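Local coordinates for RabGDI protein (Plasmodium falciparum 3D7, PDB 3P1W) that probably binds prenylated Rab GTPases and slows their release of GDP, at residues R85-D90 / K377-V382; V143-M148 / K234-S239; N166-V171 / I206-H211; F248-Y253 / N364-Q369. One frame throughout, in Å; residues are numbered along the deposited sequence.

Contact 1 of 4, residues R85-D90 / K377-V382; sequences RHWNVD and KYIAIV
Trp87 and Lys377 both carry CG anti to their own carbonyl carbon, beside the backbone N (chi1 -62° and -61°), and in this way the indole of the one reaches the base of the other. The touch is made by the far corner of the six-membered ring: CH2 of Trp87 lies 4.1 Å from CB of Lys377, the two side chains running at a slant to each other. A bend in the lysine chain at chi2 (-62°) then turns its outer part off the indole, and the ammonium group forms a salt bridge with Glu406. Two residues on, in the strand, Ile379 sets CG1 at the rim of the same ring, close to its plane, with CZ3 of Trp87 4.2 Å from CG1 of Ile379; this isoleucine adopts two conformers, and the detail holds for one of them. The pyrrole NE1 of the indole is hydrogen-bonded to the carbonyl of Tyr81, whose ring also meets Trp87 edge-to-face. With no hydrogen bond between 85-90 and 377-382, the contact is purely van der Waals: an aromatic corner resting on aliphatic carbons at the start of strand 378-385, while the polar groups of Trp87 and Lys377 are satisfied elsewhere.

Contact 2 of 4, residues V143-M148 / K234-S239; sequences VPATDM and KLYMQS
Ala145 and Tyr236 bury nearly equal areas in this contact, and Met237 follows. The methyl of Ala145 meets the rim of the tyrosine ring in its plane, CB standing 3.6 Å from CE2 of Tyr236. Because CG of Tyr236 lies anti to the backbone N (chi1 -171°), the ring leaves helix 226-243 toward the loop and carries its hydroxyl on to Val143, whose CG1 is 3.7 Å from OH of Tyr236. Met237, one residue on, lays its side chain along the loop carbonyl instead, with CG 3.6 Å from O of Ala145. No direct hydrogen bond crosses the interface; two waters do that work. One donates to O of Val143 (2.9 Å) and is hydrogen-bonded to OH of Tyr236 (2.7 Å), lying in the plane of the ring. The other donates both to O of Ala145 (2.7 Å) and to O of Met237 (2.9 Å), so two carbonyls that could not bond to each other share one bridge. Just past Ala145 the loop enters helix 147-151, where OG1 of Thr146 caps N of Glu149. The arrangement is that of an N-capped helix start, its lead-in packed against a longer helix in the helical domain of a Rab GDI.

Contact 3 of 4, residues N166-V171 / I206-H211; sequences NFYQYV and IDFLGH
Leu209 reaches across to helix 158-173 with both of its methyls, each meeting a different aromatic ring. CD1 comes at an oblique angle to the Phe167 ring, 3.8 Å from its CE2, while CD2 goes to the outer end of Tyr168, 3.5 Å from OH and 3.7 Å from CE1. In each pair the leucine and the aromatic run antiparallel, overlapping near their ends. The first torsions divide the two aromatics: Phe167 holds CG anti to the backbone N (chi1 178°), which sends its ring to CD1 of Leu209, whereas in Tyr168 CG is anti to the carbonyl carbon (chi1 -82°) and the ring goes to CD2. A looser touch comes from Phe208, whose ring edge has OH of Tyr168 in its plane, CE1 being 4.0 Å from that oxygen. The hydroxyl is not left without a polar partner in this apolar setting, since it is hydrogen-bonded to O of Pro144.

These helices belong to the helical domain of the Rab GDI fold, the part that in relatives accommodates the prenyl groups of Rab proteins. The axes of 166-171 and 206-211 run at 29° to each other and approach to 13.9 Å, too far for backbones to touch, and long side chains alone bridge the gap. Other helices pack into the same region: Ile195 of helix 192-198 and Ile233 of helix 226-243 touch Phe167, and Met237 touches Tyr168. On the partly exposed side of helix 158-173 the character changes, for Asn166 and Gln169 make no contact with 206-211, and Gln169 instead meets Asp147 of helix 147-151.

Contact 4 of 4, residues F248-Y253 / N364-Q369; sequences FIYPLY and NLVSFQ
Between 248-253 and 364-369 the CA atoms of Tyr250 and Val366 are 9.3 Å apart, and those of Leu252 and Gln369 7.9 Å. Strands 248-251 and 361-367 belong to one mixed sheet without being neighbours in it: 248-251 pairs with 96-97 and 117-129, and 361-367 with 346-350 and 378-385, so side chains rather than backbone bonds join them here. Tyr250 and Val366 point toward each other and meet at about a right angle. CG1 of Val366 sits 3.8 Å from CE2 and 4.0 Å from CD2 of Tyr250, approaching the ring obliquely. Tyr250 extends that far because its CG is anti to the backbone N (chi1 -174°). The ring also has edge-to-face contacts with Phe95 and His370, and its hydroxyl makes a probable, unusually short hydrogen bond with Asp90 OD2. The second point of touch involves the backbone of Gln369, whose side-chain amide is occupied elsewhere, OE1 bonded to OG of Ser345 and NE2 to the carbonyl of Val119. Leu252 meets the residue with a single methyl, CD1 lying 3.9 Å from O of Gln369.

Overall arrangement
The four contacts fall into two groups. Contacts 1 and 4, with centres about 9 Å apart, share the mixed sheet: 364-369 and 377-382 lie on adjacent antiparallel strands, probably joined by a hydrogen bond from Ile381 N to Asn364 O. Contacts 2 and 3, also about 9 Å between centres, belong to the helical domain and touch where Pro144 meets Tyr168. Contacts 1, 2 and 3 are buried, contact 4 only partly. All four lack direct hydrogen bonds across their segments; contacts 1, 3 and 4 rest mainly on aromatic-aliphatic packing, to which contact 2 alone adds bridging waters. Tyr236 against Phe248 links the two groups.

Contact 1 of 4, residues R85-D90 / K377-V382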
# COMPACT_ATOMS: atom_id res chain seq x y z
N ARG A 85 -9.04 14.12 -18.94
CA ARG A 85 -9.89 14.08 -17.74
C ARG A 85 -10.32 12.66 -17.31
O ARG A 85 -10.70 12.45 -16.16
CB ARG A 85 -11.13 14.99 -17.91
CG ARG A 85 -12.13 14.50 -18.92
CD ARG A 85 -13.04 15.63 -19.41
NE ARG A 85 -13.89 15.14 -20.49
CZ ARG A 85 -14.99 14.41 -20.32
NH1 ARG A 85 -15.69 14.00 -21.38
NH2 ARG A 85 -15.40 14.07 -19.10
N HIS A 86 -10.26 11.70 -18.23
CA HIS A 86 -10.65 10.32 -17.94
C HIS A 86 -9.54 9.55 -17.24
O HIS A 86 -9.78 8.47 -16.71
CB HIS A 86 -10.98 9.57 -19.22
CG HIS A 86 -12.04 10.24 -20.04
ND1 HIS A 86 -13.35 10.31 -19.64
CD2 HIS A 86 -11.97 10.87 -21.24
CE1 HIS A 86 -14.05 10.96 -20.56
NE2 HIS A 86 -13.24 11.31 -21.53
N TRP A 87 -8.32 10.09 -17.29
CA TRP A 87 -7.15 9.36 -16.79
C TRP A 87 -6.60 9.94 -15.52
O TRP A 87 -6.22 11.11 -15.46
CB TRP A 87 -6.06 9.30 -17.87
CG TRP A 87 -6.51 8.58 -19.08
CD1 TRP A 87 -7.22 9.09 -20.12
CD2 TRP A 87 -6.28 7.19 -19.40
NE1 TRP A 87 -7.46 8.12 -21.06
CE2 TRP A 87 -6.89 6.94 -20.64
CE3 TRP A 87 -5.62 6.15 -18.75
CZ2 TRP A 87 -6.86 5.69 -21.25
CZ3 TRP A 87 -5.60 4.89 -19.35
CH2 TRP A 87 -6.21 4.68 -20.58
N ASN A 88 -6.52 9.10 -14.49
CA ASN A 88 -5.89 9.47 -13.23
C ASN A 88 -5.05 8.28 -12.76
O ASN A 88 -5.51 7.47 -11.96
CB ASN A 88 -6.95 9.82 -12.20
CG ASN A 88 -7.74 11.07 -12.58
OD1 ASN A 88 -7.23 12.19 -12.46
ND2 ASN A 88 -8.97 10.88 -13.02
N VAL A 89 -3.82 8.19 -13.27
CA VAL A 89 -2.97 7.01 -13.09
C VAL A 89 -2.00 7.22 -11.94
O VAL A 89 -1.04 7.99 -12.04
CB VAL A 89 -2.21 6.71 -14.40
CG1 VAL A 89 -1.30 5.46 -14.23
CG2 VAL A 89 -3.20 6.55 -15.59
N ASP A 90 -2.28 6.56 -10.82
CA ASP A 90 -1.42 6.60 -9.67
C ASP A 90 -0.11 5.88 -10.00
O ASP A 90 -0.13 4.77 -10.55
CB ASP A 90 -2.09 5.89 -8.49
CG ASP A 90 -3.23 6.68 -7.86
OD1 ASP A 90 -3.26 7.93 -7.90
OD2 ASP A 90 -4.10 6.05 -7.25
N LYS A 377 -11.11 0.78 -21.22
CA LYS A 377 -9.69 0.48 -20.97
C LYS A 377 -9.48 0.18 -19.48
O LYS A 377 -10.26 0.57 -18.61
CB LYS A 377 -8.79 1.64 -21.43
CG LYS A 377 -8.85 1.98 -22.92
CD LYS A 377 -8.40 0.82 -23.83
CE LYS A 377 -8.67 1.14 -25.30
NZ LYS A 377 -8.60 -0.04 -26.19
N TYR A 378 -8.40 -0.55 -19.20
CA TYR A 378 -8.05 -0.95 -17.85
C TYR A 378 -6.57 -0.69 -17.63
O TYR A 378 -5.78 -0.67 -18.58
CB TYR A 378 -8.32 -2.45 -17.64
CG TYR A 378 -9.74 -2.85 -17.96
CD1 TYR A 378 -10.64 -3.10 -16.95
CD2 TYR A 378 -10.18 -2.92 -19.27
CE1 TYR A 378 -11.95 -3.44 -17.23
CE2 TYR A 378 -11.48 -3.26 -19.57
CZ TYR A 378 -12.36 -3.52 -18.54
OH TYR A 378 -13.66 -3.86 -18.80
N ILE A 379 -6.21 -0.54 -16.36
CA ILE A 379 -4.82 -0.40 -15.95
C ILE A 379 -4.47 -1.48 -14.93
O ILE A 379 -5.10 -1.56 -13.87
CB ILE A 379 -4.57 0.99 -15.33
CG1 ILE A 379 -4.56 2.04 -16.43
CG2 ILE A 379 -3.24 1.04 -14.67
CD1 ILE A 379 -3.33 1.97 -17.25
N ALA A 380 -3.46 -2.30 -15.24
CA ALA A 380 -2.93 -3.29 -14.30
C ALA A 380 -1.51 -2.86 -13.94
O ALA A 380 -0.71 -2.59 -14.82
CB ALA A 380 -2.92 -4.72 -14.93
N ILE A 381 -1.23 -2.82 -12.64
CA ILE A 381 0.06 -2.38 -12.13
C ILE A 381 0.71 -3.54 -11.41
O ILE A 381 0.25 -3.98 -10.35
CB ILE A 381 -0.10 -1.18 -11.20
CG1 ILE A 381 -0.96 -0.09 -11.88
CG2 ILE A 381 1.31 -0.65 -10.79
CD1 ILE A 381 -2.49 -0.17 -11.63
N VAL A 382 1.80 -4.03 -12.00
CA VAL A 382 2.57 -5.13 -11.44
C VAL A 382 3.69 -4.54 -10.61
O VAL A 382 4.41 -3.70 -11.11
CB VAL A 382 3.15 -6.01 -12.55
CG1 VAL A 382 4.01 -7.14 -11.95
CG2 VAL A 382 2.03 -6.61 -13.45

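Contact 2 of 4, residues V143-M148 / K234-S239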
# COMPACT_ATOMS: atom_id res chain seq x y z
N VAL A 143 -9.87 -15.30 -3.35
CA VAL A 143 -9.47 -15.52 -1.98
C VAL A 143 -10.73 -15.72 -1.14
O VAL A 143 -11.55 -14.81 -1.04
CB VAL A 143 -8.70 -14.33 -1.42
CG1 VAL A 143 -8.41 -14.55 0.06
CG2 VAL A 143 -7.38 -14.11 -2.24
N PRO A 144 -10.87 -16.90 -0.52
CA PRO A 144 -12.07 -17.14 0.28
C PRO A 144 -11.98 -16.43 1.60
O PRO A 144 -10.92 -16.41 2.24
CB PRO A 144 -12.09 -18.66 0.46
CG PRO A 144 -10.70 -19.09 0.27
CD PRO A 144 -9.99 -18.09 -0.59
N ALA A 145 -13.08 -15.79 1.99
CA ALA A 145 -13.09 -14.99 3.21
C ALA A 145 -14.23 -15.34 4.16
O ALA A 145 -14.34 -14.72 5.20
CB ALA A 145 -13.12 -13.51 2.86
N THR A 146 -15.06 -16.32 3.82
CA THR A 146 -16.05 -16.82 4.76
C THR A 146 -15.98 -18.34 4.79
O THR A 146 -15.41 -18.97 3.89
CB THR A 146 -17.47 -16.43 4.35
OG1 THR A 146 -17.82 -17.14 3.16
CG2 THR A 146 -17.59 -14.93 4.13
N ASP A 147 -16.58 -18.91 5.83
CA ASP A 147 -16.62 -20.35 5.99
C ASP A 147 -17.22 -21.00 4.74
O ASP A 147 -16.70 -22.00 4.24
CB ASP A 147 -17.37 -20.77 7.28
CG ASP A 147 -18.78 -20.18 7.40
OD1 ASP A 147 -19.12 -19.21 6.68
OD2 ASP A 147 -19.56 -20.69 8.24
N MET A 148 -18.28 -20.40 4.21
CA MET A 148 -18.97 -20.93 3.04
C MET A 148 -18.11 -20.81 1.77
O MET A 148 -18.14 -21.70 0.92
CB MET A 148 -20.32 -20.22 2.85
CG MET A 148 -21.32 -20.41 4.02
SD MET A 148 -22.04 -22.05 4.08
CE MET A 148 -20.84 -23.00 5.03
N LYS A 234 -9.10 -12.50 11.35
CA LYS A 234 -10.44 -12.03 11.75
C LYS A 234 -10.75 -10.65 11.16
O LYS A 234 -11.86 -10.42 10.68
CB LYS A 234 -10.60 -11.99 13.27
CG LYS A 234 -12.06 -11.98 13.68
CD LYS A 234 -12.25 -12.18 15.18
CE LYS A 234 -11.74 -10.99 15.97
NZ LYS A 234 -12.26 -9.69 15.45
N LEU A 235 -9.78 -9.76 11.18
CA LEU A 235 -9.96 -8.41 10.62
C LEU A 235 -10.27 -8.43 9.14
O LEU A 235 -11.14 -7.67 8.68
CB LEU A 235 -8.74 -7.53 10.90
CG LEU A 235 -8.88 -6.04 10.53
CD1 LEU A 235 -9.80 -5.29 11.50
CD2 LEU A 235 -7.50 -5.39 10.49
N TYR A 236 -9.57 -9.27 8.38
CA TYR A 236 -9.87 -9.44 6.96
C TYR A 236 -11.34 -9.86 6.81
O TYR A 236 -12.13 -9.26 6.06
CB TYR A 236 -8.96 -10.52 6.37
CG TYR A 236 -9.03 -10.65 4.88
CD1 TYR A 236 -8.09 -10.00 4.06
CD2 TYR A 236 -10.00 -11.42 4.27
CE1 TYR A 236 -8.15 -10.11 2.69
CE2 TYR A 236 -10.05 -11.54 2.89
CZ TYR A 236 -9.12 -10.90 2.10
OH TYR A 236 -9.18 -11.02 0.72
N MET A 237 -11.69 -10.91 7.55
CA MET A 237 -13.05 -11.46 7.51
C MET A 237 -14.14 -10.43 7.87
O MET A 237 -15.16 -10.36 7.19
CB MET A 237 -13.15 -12.67 8.44
CG MET A 237 -12.31 -13.85 7.99
SD MET A 237 -12.39 -15.21 9.18
CE MET A 237 -14.05 -15.80 8.89
N GLN A 238 -13.90 -9.64 8.91
CA GLN A 238 -14.82 -8.55 9.32
C GLN A 238 -14.91 -7.44 8.27
O GLN A 238 -15.99 -6.89 8.04
CB GLN A 238 -14.36 -7.91 10.62
CG GLN A 238 -14.55 -8.75 11.87
CD GLN A 238 -13.99 -8.08 13.12
OE1 GLN A 238 -14.45 -8.34 14.23
NE2 GLN A 238 -13.00 -7.20 12.94
N SER A 239 -13.77 -7.13 7.65
CA SER A 239 -13.66 -6.03 6.69
C SER A 239 -14.50 -6.20 5.42
O SER A 239 -14.82 -5.21 4.77
CB SER A 239 -12.19 -5.79 6.32
OG SER A 239 -11.42 -5.42 7.47
O HOH W 1 -11.44 -12.03 -0.28
O HOH W 2 -16.07 -12.94 6.27

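Contact 3 of 4, residues N166-V171 / I206-H211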
# COMPACT_ATOMS: atom_id res chain seq x y z
N ASN A 166 -13.79 -25.15 8.85
CA ASN A 166 -13.72 -25.27 10.31
C ASN A 166 -12.80 -24.19 10.88
O ASN A 166 -13.10 -23.58 11.91
CB ASN A 166 -13.23 -26.66 10.73
CG ASN A 166 -14.24 -27.77 10.44
OD1 ASN A 166 -15.46 -27.57 10.51
ND2 ASN A 166 -13.74 -28.96 10.11
N PHE A 167 -11.70 -23.93 10.18
CA PHE A 167 -10.77 -22.89 10.61
C PHE A 167 -11.45 -21.52 10.59
O PHE A 167 -11.38 -20.77 11.55
CB PHE A 167 -9.53 -22.89 9.72
CG PHE A 167 -8.55 -21.82 10.06
CD1 PHE A 167 -7.89 -21.83 11.28
CD2 PHE A 167 -8.28 -20.80 9.17
CE1 PHE A 167 -6.98 -20.84 11.61
CE2 PHE A 167 -7.36 -19.80 9.49
CZ PHE A 167 -6.72 -19.83 10.73
N TYR A 168 -12.11 -21.18 9.48
CA TYR A 168 -12.80 -19.90 9.40
C TYR A 168 -13.92 -19.77 10.44
O TYR A 168 -14.11 -18.70 11.01
CB TYR A 168 -13.34 -19.65 8.00
CG TYR A 168 -12.32 -19.09 7.01
CD1 TYR A 168 -11.04 -18.69 7.41
CD2 TYR A 168 -12.66 -18.90 5.69
CE1 TYR A 168 -10.12 -18.16 6.49
CE2 TYR A 168 -11.77 -18.38 4.78
CZ TYR A 168 -10.51 -18.00 5.17
OH TYR A 168 -9.64 -17.47 4.21
N GLN A 169 -14.65 -20.84 10.69
CA GLN A 169 -15.66 -20.84 11.75
C GLN A 169 -15.02 -20.51 13.10
O GLN A 169 -15.50 -19.62 13.81
CB GLN A 169 -16.42 -22.16 11.79
CG GLN A 169 -17.41 -22.32 10.65
CD GLN A 169 -18.12 -23.66 10.68
OE1 GLN A 169 -17.99 -24.42 11.63
NE2 GLN A 169 -18.88 -23.95 9.64
N TYR A 170 -13.93 -21.19 13.42
CA TYR A 170 -13.17 -20.92 14.65
C TYR A 170 -12.75 -19.46 14.77
O TYR A 170 -13.01 -18.82 15.79
CB TYR A 170 -11.93 -21.81 14.72
CG TYR A 170 -11.06 -21.60 15.95
CD1 TYR A 170 -11.47 -22.04 17.21
CD2 TYR A 170 -9.80 -21.02 15.84
CE1 TYR A 170 -10.65 -21.86 18.34
CE2 TYR A 170 -8.98 -20.84 16.95
CZ TYR A 170 -9.41 -21.27 18.20
OH TYR A 170 -8.58 -21.08 19.28
N VAL A 171 -12.11 -18.92 13.73
CA VAL A 171 -11.62 -17.54 13.77
C VAL A 171 -12.78 -16.55 13.90
O VAL A 171 -12.69 -15.56 14.62
CB VAL A 171 -10.78 -17.18 12.51
CG1 VAL A 171 -10.32 -15.73 12.56
CG2 VAL A 171 -9.60 -18.12 12.38
N ILE A 206 -1.91 -22.76 4.05
CA ILE A 206 -1.10 -21.87 4.88
C ILE A 206 -0.55 -20.71 4.04
O ILE A 206 -0.57 -19.55 4.47
CB ILE A 206 0.06 -22.66 5.57
CG1 ILE A 206 -0.52 -23.58 6.65
CG2 ILE A 206 1.07 -21.70 6.19
CD1 ILE A 206 0.41 -24.71 7.11
N ASP A 207 -0.11 -21.04 2.83
CA ASP A 207 0.39 -20.03 1.90
C ASP A 207 -0.60 -18.91 1.64
O ASP A 207 -0.23 -17.73 1.79
CB ASP A 207 0.75 -20.66 0.56
CG ASP A 207 1.95 -21.56 0.65
OD1 ASP A 207 2.66 -21.50 1.68
OD2 ASP A 207 2.16 -22.33 -0.33
N PHE A 208 -1.83 -19.22 1.22
CA PHE A 208 -2.76 -18.13 0.90
C PHE A 208 -3.33 -17.49 2.15
O PHE A 208 -3.61 -16.29 2.17
CB PHE A 208 -3.87 -18.53 -0.10
CG PHE A 208 -5.04 -19.28 0.51
CD1 PHE A 208 -6.01 -18.60 1.23
CD2 PHE A 208 -5.19 -20.64 0.30
CE1 PHE A 208 -7.10 -19.28 1.77
CE2 PHE A 208 -6.27 -21.33 0.84
CZ PHE A 208 -7.22 -20.65 1.57
N LEU A 209 -3.50 -18.27 3.23
CA LEU A 209 -3.93 -17.65 4.49
C LEU A 209 -2.95 -16.59 4.98
O LEU A 209 -3.35 -15.50 5.37
CB LEU A 209 -4.15 -18.70 5.58
CG LEU A 209 -5.40 -19.53 5.34
CD1 LEU A 209 -5.48 -20.71 6.29
CD2 LEU A 209 -6.61 -18.63 5.45
N GLY A 210 -1.67 -16.93 4.98
CA GLY A 210 -0.66 -16.02 5.49
C GLY A 210 -0.45 -14.78 4.63
O GLY A 210 -0.35 -13.66 5.15
N HIS A 211 -0.38 -15.00 3.32
CA HIS A 211 -0.01 -13.95 2.39
C HIS A 211 -1.20 -13.15 1.88
O HIS A 211 -1.07 -11.96 1.67
CB HIS A 211 0.79 -14.54 1.23
CG HIS A 211 2.13 -15.05 1.65
ND1 HIS A 211 3.32 -14.47 1.23
CD2 HIS A 211 2.48 -16.04 2.51
CE1 HIS A 211 4.33 -15.12 1.78
NE2 HIS A 211 3.85 -16.06 2.58

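Contact 4 of 4, residues F248-Y253 / N364-Q369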
# COMPACT_ATOMS: atom_id res chain seq x y z
N PHE A 248 -11.25 -4.43 0.55
CA PHE A 248 -10.42 -3.28 0.13
C PHE A 248 -11.23 -2.22 -0.59
O PHE A 248 -12.17 -2.54 -1.34
CB PHE A 248 -9.27 -3.72 -0.80
CG PHE A 248 -8.35 -4.71 -0.18
CD1 PHE A 248 -7.31 -4.28 0.64
CD2 PHE A 248 -8.53 -6.07 -0.38
CE1 PHE A 248 -6.47 -5.22 1.26
CE2 PHE A 248 -7.69 -7.00 0.22
CZ PHE A 248 -6.66 -6.57 1.02
N ILE A 249 -10.84 -0.96 -0.36
CA ILE A 249 -11.40 0.20 -1.05
C ILE A 249 -10.32 1.04 -1.68
O ILE A 249 -9.13 0.93 -1.34
CB ILE A 249 -12.27 1.08 -0.11
CG1 ILE A 249 -11.47 1.57 1.11
CG2 ILE A 249 -13.51 0.30 0.30
CD1 ILE A 249 -12.28 2.51 2.05
N TYR A 250 -10.77 1.91 -2.59
CA TYR A 250 -9.90 2.81 -3.33
C TYR A 250 -10.76 4.00 -3.73
O TYR A 250 -11.95 3.84 -4.01
CB TYR A 250 -9.37 2.07 -4.56
CG TYR A 250 -8.32 2.73 -5.43
CD1 TYR A 250 -7.01 2.90 -5.00
CD2 TYR A 250 -8.62 3.06 -6.74
CE1 TYR A 250 -6.07 3.44 -5.84
CE2 TYR A 250 -7.68 3.60 -7.59
CZ TYR A 250 -6.42 3.80 -7.14
OH TYR A 250 -5.51 4.33 -8.04
N PRO A 251 -10.19 5.21 -3.68
CA PRO A 251 -11.02 6.37 -3.95
C PRO A 251 -11.35 6.54 -5.41
O PRO A 251 -10.54 6.22 -6.26
CB PRO A 251 -10.17 7.56 -3.49
CG PRO A 251 -8.98 7.01 -2.84
CD PRO A 251 -8.84 5.57 -3.24
N LEU A 252 -12.52 7.09 -5.68
CA LEU A 252 -12.84 7.54 -7.02
C LEU A 252 -11.77 8.54 -7.46
O LEU A 252 -11.43 9.48 -6.73
CB LEU A 252 -14.25 8.17 -7.04
CG LEU A 252 -14.83 8.62 -8.37
CD1 LEU A 252 -14.94 7.44 -9.32
CD2 LEU A 252 -16.20 9.27 -8.17
N TYR A 253 -11.22 8.31 -8.66
CA TYR A 253 -10.16 9.14 -9.23
C TYR A 253 -8.78 8.83 -8.65
O TYR A 253 -7.79 9.46 -9.02
CB TYR A 253 -10.44 10.66 -9.10
CG TYR A 253 -11.81 11.05 -9.54
CD1 TYR A 253 -12.28 10.72 -10.80
CD2 TYR A 253 -12.66 11.75 -8.68
CE1 TYR A 253 -13.56 11.08 -11.20
CE2 TYR A 253 -13.94 12.11 -9.07
CZ TYR A 253 -14.38 11.77 -10.33
OH TYR A 253 -15.65 12.12 -10.73
N ASN A 364 -2.35 -4.87 -9.08
CA ASN A 364 -3.62 -4.16 -8.91
C ASN A 364 -4.23 -3.82 -10.24
O ASN A 364 -3.51 -3.55 -11.19
CB ASN A 364 -3.43 -2.91 -8.08
CG ASN A 364 -3.37 -3.23 -6.61
OD1 ASN A 364 -3.71 -4.35 -6.19
ND2 ASN A 364 -2.93 -2.27 -5.82
N LEU A 365 -5.55 -3.85 -10.32
CA LEU A 365 -6.25 -3.56 -11.55
C LEU A 365 -7.32 -2.52 -11.20
O LEU A 365 -8.08 -2.73 -10.25
CB LEU A 365 -6.89 -4.85 -12.11
CG LEU A 365 -7.74 -4.86 -13.38
CD1 LEU A 365 -9.10 -4.21 -13.19
CD2 LEU A 365 -7.01 -4.25 -14.59
N VAL A 366 -7.34 -1.43 -11.98
CA VAL A 366 -8.34 -0.39 -11.89
C VAL A 366 -8.76 0.09 -13.26
O VAL A 366 -8.10 -0.17 -14.26
CB VAL A 366 -7.85 0.76 -11.01
CG1 VAL A 366 -7.83 0.34 -9.52
CG2 VAL A 366 -6.47 1.20 -11.48
N SER A 367 -9.90 0.78 -13.32
CA SER A 367 -10.50 1.08 -14.61
C SER A 367 -11.44 2.28 -14.50
O SER A 367 -11.33 3.08 -13.57
CB SER A 367 -11.26 -0.17 -15.11
OG SER A 367 -12.35 -0.48 -14.26
N PHE A 368 -12.36 2.39 -15.46
CA PHE A 368 -13.38 3.42 -15.44
C PHE A 368 -14.23 3.38 -14.16
O PHE A 368 -14.71 4.42 -13.71
CB PHE A 368 -14.28 3.26 -16.66
CG PHE A 368 -15.41 4.26 -16.72
CD1 PHE A 368 -15.15 5.60 -17.00
CD2 PHE A 368 -16.72 3.85 -16.48
CE1 PHE A 368 -16.20 6.52 -17.06
CE2 PHE A 368 -17.77 4.77 -16.53
CZ PHE A 368 -17.51 6.10 -16.82
N GLN A 369 -14.40 2.20 -13.57
CA GLN A 369 -15.13 2.08 -12.29
C GLN A 369 -14.64 3.09 -11.25
O GLN A 369 -15.45 3.77 -10.61
CB GLN A 369 -15.05 0.65 -11.73
CG GLN A 369 -15.73 0.46 -10.37
CD GLN A 369 -15.07 -0.59 -9.48
OE1 GLN A 369 -14.20 -1.34 -9.91
NE2 GLN A 369 -15.48 -0.62 -8.20